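Local coordinates for mannuronan C5-epimerase (Pseudomonas syringae pv. tomato, PDB 4NK6), which catalyses the epimerisation of beta-D-mannuronate to alpha-L-guluronate in the alginate polymer and helps to guide that polymer through the periplasm, at residues Gln98-Lys103 against Gln107-Val112; Val163-Glu168 against Gly172-Arg177. All coordinates share one frame; numbering follows the deposited sequence.

Contact 1 of 2, residues Gln98-Lys103 against Gln107-Val112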
loop_
_atom_site.group_PDB
_atom_site.type_symbol
_atom_site.label_atom_id
_atom_site.label_comp_id
_atom_site.label_asym_id
_atom_site.label_seq_id
_atom_site.Cartn_x
_atom_site.Cartn_y
_atom_site.Cartn_z
ATOM N N GLN A 98 14.079 12.725 -19.299
ATOM C CA GLN A 98 14.836 13.060 -20.498
ATOM C C GLN A 98 15.985 14.016 -20.173
ATOM O O GLN A 98 17.054 13.930 -20.784
ATOM C CB GLN A 98 13.936 13.618 -21.616
ATOM C CG GLN A 98 13.161 12.541 -22.383
ATOM C CD GLN A 98 12.243 11.736 -21.472
ATOM O OE1 GLN A 98 11.546 12.305 -20.635
ATOM N NE2 GLN A 98 12.257 10.409 -21.613
ATOM N N ASP A 99 15.769 14.911 -19.207
ATOM C CA ASP A 99 16.821 15.838 -18.779
ATOM C C ASP A 99 17.971 15.073 -18.114
ATOM O O ASP A 99 19.143 15.356 -18.360
ATOM C CB ASP A 99 16.271 16.898 -17.814
ATOM C CG ASP A 99 15.229 17.810 -18.454
ATOM O OD1 ASP A 99 15.369 18.166 -19.646
ATOM O OD2 ASP A 99 14.261 18.180 -17.751
ATOM N N LEU A 100 17.631 14.101 -17.270
ATOM C CA LEU A 100 18.641 13.276 -16.602
ATOM C C LEU A 100 19.520 12.534 -17.599
ATOM O O LEU A 100 20.737 12.449 -17.425
ATOM C CB LEU A 100 17.973 12.237 -15.695
ATOM C CG LEU A 100 17.366 12.659 -14.363
ATOM C CD1 LEU A 100 16.818 11.423 -13.642
ATOM C CD2 LEU A 100 18.389 13.386 -13.504
ATOM N N VAL A 101 18.895 11.974 -18.630
ATOM C CA VAL A 101 19.618 11.177 -19.616
ATOM C C VAL A 101 20.669 12.028 -20.332
ATOM O O VAL A 101 21.793 11.580 -20.569
ATOM C CB VAL A 101 18.657 10.524 -20.632
ATOM C CG1 VAL A 101 19.433 9.807 -21.723
ATOM C CG2 VAL A 101 17.712 9.553 -19.919
ATOM N N LYS A 102 20.306 13.269 -20.643
ATOM C CA LYS A 102 21.232 14.192 -21.281
ATOM C C LYS A 102 22.426 14.517 -20.381
ATOM O O LYS A 102 23.546 14.673 -20.863
ATOM C CB LYS A 102 20.515 15.489 -21.690
ATOM C CG LYS A 102 19.505 15.331 -22.821
ATOM C CD LYS A 102 18.836 16.667 -23.184
ATOM C CE LYS A 102 17.590 16.466 -24.051
ATOM N NZ LYS A 102 16.998 17.756 -24.563
ATOM N N LYS A 103 22.186 14.609 -19.078
ATOM C CA LYS A 103 23.195 15.122 -18.150
ATOM C C LYS A 103 24.012 14.027 -17.443
ATOM O O LYS A 103 25.180 14.228 -17.128
ATOM C CB LYS A 103 22.537 16.047 -17.117
ATOM C CG LYS A 103 23.517 16.829 -16.251
ATOM C CD LYS A 103 24.246 17.897 -17.060
ATOM N N GLN A 107 27.039 5.272 -18.406
ATOM C CA GLN A 107 27.276 4.152 -17.497
ATOM C C GLN A 107 26.330 4.148 -16.292
ATOM O O GLN A 107 26.128 3.106 -15.668
ATOM C CB GLN A 107 28.733 4.121 -17.019
ATOM C CG GLN A 107 29.090 5.213 -16.023
ATOM C CD GLN A 107 30.572 5.247 -15.689
ATOM O OE1 GLN A 107 31.154 4.245 -15.262
ATOM N NE2 GLN A 107 31.193 6.403 -15.887
ATOM N N PHE A 108 25.746 5.298 -15.965
ATOM C CA PHE A 108 24.828 5.368 -14.815
ATOM C C PHE A 108 23.361 5.466 -15.230
ATOM O O PHE A 108 22.464 5.083 -14.476
ATOM C CB PHE A 108 25.194 6.545 -13.911
ATOM C CG PHE A 108 26.582 6.455 -13.341
ATOM C CD1 PHE A 108 27.057 5.251 -12.843
ATOM C CD2 PHE A 108 27.412 7.566 -13.309
ATOM C CE1 PHE A 108 28.342 5.148 -12.319
ATOM C CE2 PHE A 108 28.701 7.473 -12.785
ATOM C CZ PHE A 108 29.160 6.258 -12.285
ATOM N N LEU A 109 23.123 5.994 -16.424
ATOM C CA LEU A 109 21.768 6.128 -16.952
ATOM C C LEU A 109 21.840 6.090 -18.474
ATOM O O LEU A 109 22.300 7.033 -19.102
ATOM C CB LEU A 109 21.127 7.435 -16.478
ATOM C CG LEU A 109 19.683 7.670 -16.929
ATOM C CD1 LEU A 109 18.792 6.490 -16.543
ATOM C CD2 LEU A 109 19.134 8.971 -16.349
ATOM N N SER A 110 21.387 4.988 -19.057
ATOM C CA SER A 110 21.602 4.719 -20.473
ATOM C C SER A 110 20.292 4.498 -21.216
ATOM O O SER A 110 19.418 3.777 -20.736
ATOM C CB SER A 110 22.490 3.478 -20.617
ATOM O OG SER A 110 22.548 3.031 -21.959
ATOM N N GLU A 111 20.158 5.120 -22.388
ATOM C CA GLU A 111 19.028 4.854 -23.272
ATOM C C GLU A 111 19.377 3.673 -24.167
ATOM O O GLU A 111 20.157 3.813 -25.103
ATOM C CB GLU A 111 18.710 6.079 -24.142
ATOM C CG GLU A 111 17.480 5.892 -25.022
ATOM C CD GLU A 111 16.929 7.197 -25.585
ATOM O OE1 GLU A 111 17.666 8.204 -25.616
ATOM O OE2 GLU A 111 15.745 7.213 -25.993
ATOM N N VAL A 112 18.811 2.506 -23.882
ATOM C CA VAL A 112 19.180 1.306 -24.631
ATOM C C VAL A 112 18.436 1.177 -25.966
ATOM O O VAL A 112 18.911 0.524 -26.893
ATOM C CB VAL A 112 19.042 0.033 -23.773
ATOM C CG1 VAL A 112 20.111 0.027 -22.684
ATOM C CG2 VAL A 112 17.667 -0.046 -23.155
HETATM O O HOH W 1 22.863 9.070 -20.946
#
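Leu-109 is the residue of the 107-112 segment that meets the helix, lying against Leu-100 and Val-101 on its last turn. Ahead of it, Gln-107 and Phe-108 lead into the strand. At Leu-109 the chain becomes extended and the side chain is directed at the helix. CG stands anti to the backbone N (chi1 -178°), and CD2 in turn is roughly anti to CA, so the side chain runs out extended through CG to this methyl. CD2 comes 3.5 Å from Leu-100 CB, touching that leucine at the base of its side chain, and 3.8 Å from the backbone N of Val-101. The same methyl is 3.9 Å from Val-101 CG2, the branch of the valine that lies beside its own backbone N, and the two side chains cross at about a right angle. No direct hydrogen bond joins the segments. Instead one water lies 2.8 Å from Val-101 O and 2.8 Å from Leu-109 O, linking a carbonyl of the helix to one of the strand. Ser-110 turns away, its hydroxyl hydrogen-bonded to Lys-106, whereas Glu-111 starts out toward the helix but makes no close contact with it, its OE2 hydrogen-bonded to Gly-115 N. Helix and hairpin lie at the N-terminal end of the right-handed parallel beta-helix, an arrangement consistent with an end cap. The strand pairs with the antiparallel strand 116-119, where Ala-119 touches Leu-109 and Tyr-117 touches both Val-101 and Glu-111. Leu-100 also touches Ile-88 and Ile-90 of strand 86-91 and Ile-53 of strand 52-57, so the helix packs on these strands as well as on the hairpin of 109-113 and 116-119.

Contact 2 of 2, residues Val163-Glu168 against Gly172-Arg177; sequences VNAWSE and GLAAYR
Ser-167 and Gly-172 form an antiparallel hydrogen-bonded pair: Ser-167 N reaches Gly-172 O at 2.9 Å, and Gly-172 N returns a longer bond to Ser-167 O at 3.3 Å. A third backbone bond, from Ala-174 N to Ala-165 O, is 3.0 Å long and almost straight at the hydrogen (169°). The same carbonyl oxygen, Ala-165 O, also receives a CA-H...O contact from Leu-173 CA at 3.5 Å. Together these bonds close a beta hairpin whose first strand also belongs to the parallel beta-helix, paired there with strands 139-143 and 200-202; its short return strand leads into an inverse gamma turn centred on Ala-174. Trp-166 and Leu-173 form the non-hydrogen-bonded pair. In Trp-166, CG is anti to the backbone N (chi1 -168°) and the ring stands across that bond (chi2 -97°), so that one face covers Gly-172. The glycine CA makes a CH-pi contact there, 3.6 Å from the centroid of the six-membered ring of Trp-166, and Arg-141 adds a cation-pi interaction with the same indole. Leu-173 extends its CD2 methyl to Asn-164 CB at 3.5 Å, touching the asparagine at its base, while the Asn-164 amide nitrogen is hydrogen-bonded to Glu-139 and the Ser-167 hydroxyl to Glu-145. Ala-165 CB and Ala-174 CB meet at 4.1 Å.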
loop_
_atom_site.group_PDB
_atom_site.type_symbol
_atom_site.label_atom_id
_atom_site.label_comp_id
_atom_site.label_asym_id
_atom_site.label_seq_id
_atom_site.Cartn_x
_atom_site.Cartn_y
_atom_site.Cartn_z
ATOM N N VAL A 163 7.748 1.747 -14.960
ATOM C CA VAL A 163 8.959 1.731 -14.141
ATOM C C VAL A 163 9.097 0.350 -13.511
ATOM O O VAL A 163 8.276 -0.048 -12.695
ATOM C CB VAL A 163 8.910 2.794 -13.025
ATOM C CG1 VAL A 163 10.255 2.847 -12.291
ATOM C CG2 VAL A 163 8.546 4.171 -13.621
ATOM N N ASN A 164 10.130 -0.386 -13.900
ATOM C CA ASN A 164 10.230 -1.789 -13.525
ATOM C C ASN A 164 11.560 -2.131 -12.884
ATOM O O ASN A 164 12.600 -1.613 -13.287
ATOM C CB ASN A 164 10.019 -2.684 -14.753
ATOM C CG ASN A 164 8.588 -2.653 -15.265
ATOM O OD1 ASN A 164 7.642 -2.821 -14.499
ATOM N ND2 ASN A 164 8.425 -2.457 -16.567
ATOM N N ALA A 165 11.513 -2.998 -11.876
ATOM C CA ALA A 165 12.719 -3.605 -11.333
ATOM C C ALA A 165 13.268 -4.549 -12.391
ATOM O O ALA A 165 12.567 -5.455 -12.845
ATOM C CB ALA A 165 12.387 -4.370 -10.062
ATOM N N TRP A 166 14.524 -4.346 -12.770
ATOM C CA TRP A 166 15.093 -5.012 -13.936
ATOM C C TRP A 166 16.381 -5.773 -13.623
ATOM O O TRP A 166 17.332 -5.220 -13.069
ATOM C CB TRP A 166 15.352 -3.974 -15.038
ATOM C CG TRP A 166 15.678 -4.568 -16.379
ATOM C CD1 TRP A 166 16.923 -4.760 -16.915
ATOM C CD2 TRP A 166 14.740 -5.043 -17.356
ATOM N NE1 TRP A 166 16.813 -5.325 -18.164
ATOM C CE2 TRP A 166 15.485 -5.511 -18.455
ATOM C CE3 TRP A 166 13.343 -5.127 -17.401
ATOM C CZ2 TRP A 166 14.880 -6.056 -19.590
ATOM C CZ3 TRP A 166 12.745 -5.664 -18.532
ATOM C CH2 TRP A 166 13.514 -6.119 -19.609
ATOM N N SER A 167 16.408 -7.050 -13.984
ATOM C CA SER A 167 17.617 -7.844 -13.843
ATOM C C SER A 167 18.399 -7.781 -15.151
ATOM O O SER A 167 17.923 -8.236 -16.192
ATOM C CB SER A 167 17.270 -9.288 -13.477
ATOM O OG SER A 167 18.420 -10.119 -13.506
ATOM N N GLU A 168 19.592 -7.195 -15.105
ATOM C CA GLU A 168 20.422 -7.105 -16.299
ATOM C C GLU A 168 20.958 -8.473 -16.698
ATOM O O GLU A 168 21.167 -8.738 -17.885
ATOM C CB GLU A 168 21.564 -6.104 -16.105
ATOM C CG GLU A 168 21.084 -4.660 -15.980
ATOM C CD GLU A 168 22.223 -3.654 -15.910
ATOM O OE1 GLU A 168 22.763 -3.285 -16.977
ATOM O OE2 GLU A 168 22.562 -3.218 -14.789
ATOM N N GLY A 172 15.461 -9.169 -18.157
ATOM C CA GLY A 172 14.023 -9.143 -17.977
ATOM C C GLY A 172 13.695 -8.627 -16.588
ATOM O O GLY A 172 14.590 -8.197 -15.856
ATOM N N LEU A 173 12.415 -8.662 -16.232
ATOM C CA LEU A 173 11.966 -8.248 -14.905
ATOM C C LEU A 173 12.683 -9.047 -13.829
ATOM O O LEU A 173 12.987 -10.226 -14.021
ATOM C CB LEU A 173 10.455 -8.459 -14.765
ATOM C CG LEU A 173 9.553 -7.609 -15.665
ATOM C CD1 LEU A 173 8.066 -7.974 -15.474
ATOM C CD2 LEU A 173 9.784 -6.146 -15.357
ATOM N N ALA A 174 12.954 -8.401 -12.699
ATOM C CA ALA A 174 13.537 -9.082 -11.542
ATOM C C ALA A 174 12.493 -9.932 -10.830
ATOM O O ALA A 174 12.091 -9.618 -9.707
ATOM C CB ALA A 174 14.132 -8.060 -10.572
ATOM N N ALA A 175 12.059 -11.006 -11.483
ATOM C CA ALA A 175 10.984 -11.850 -10.964
ATOM C C ALA A 175 11.284 -12.305 -9.538
ATOM O O ALA A 175 12.429 -12.608 -9.211
ATOM C CB ALA A 175 10.749 -13.054 -11.880
ATOM N N TYR A 176 10.256 -12.328 -8.691
ATOM C CA TYR A 176 10.449 -12.672 -7.288
ATOM C C TYR A 176 11.014 -14.072 -7.125
ATOM O O TYR A 176 10.573 -14.997 -7.797
ATOM C CB TYR A 176 9.136 -12.572 -6.511
ATOM C CG TYR A 176 9.298 -13.073 -5.112
ATOM C CD1 TYR A 176 9.972 -12.310 -4.168
ATOM C CD2 TYR A 176 8.820 -14.327 -4.737
ATOM C CE1 TYR A 176 10.151 -12.766 -2.884
ATOM C CE2 TYR A 176 9.003 -14.798 -3.439
ATOM C CZ TYR A 176 9.671 -14.004 -2.523
ATOM O OH TYR A 176 9.867 -14.426 -1.236
ATOM N N ARG A 177 11.981 -14.226 -6.222
ATOM C CA ARG A 177 12.551 -15.538 -5.927
ATOM C C ARG A 177 12.636 -15.830 -4.430
ATOM O O ARG A 177 12.305 -16.918 -3.990
ATOM C CB ARG A 177 13.955 -15.675 -6.537
ATOM C CG ARG A 177 13.973 -15.739 -8.052
ATOM C CD ARG A 177 15.373 -16.007 -8.598
ATOM N NE ARG A 177 16.286 -14.879 -8.435
ATOM C CZ ARG A 177 17.295 -14.617 -9.263
ATOM N NH1 ARG A 177 17.510 -15.400 -10.316
ATOM N NH2 ARG A 177 18.084 -13.571 -9.046
#

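Contact 1 closes before contact 2 opens, so the two follow one another along the chain. Their centres are 19 Å apart and their nearest atoms about 7 Å apart, without touching. They are connected through neighbouring strands: 109-113 pairs antiparallel with 116-119, which runs parallel to 139-143, itself beside 162-167. Both therefore reach the same set of paired strands, contact 1 through an antiparallel hairpin at its edge. Contact 1 seats helix 97-103 near the N-terminal end of this set, whereas contact 2 adds the short antiparallel strand 172-173 to strand 162-167, further along it. Both lie away from His-274, the probable proton acceptor.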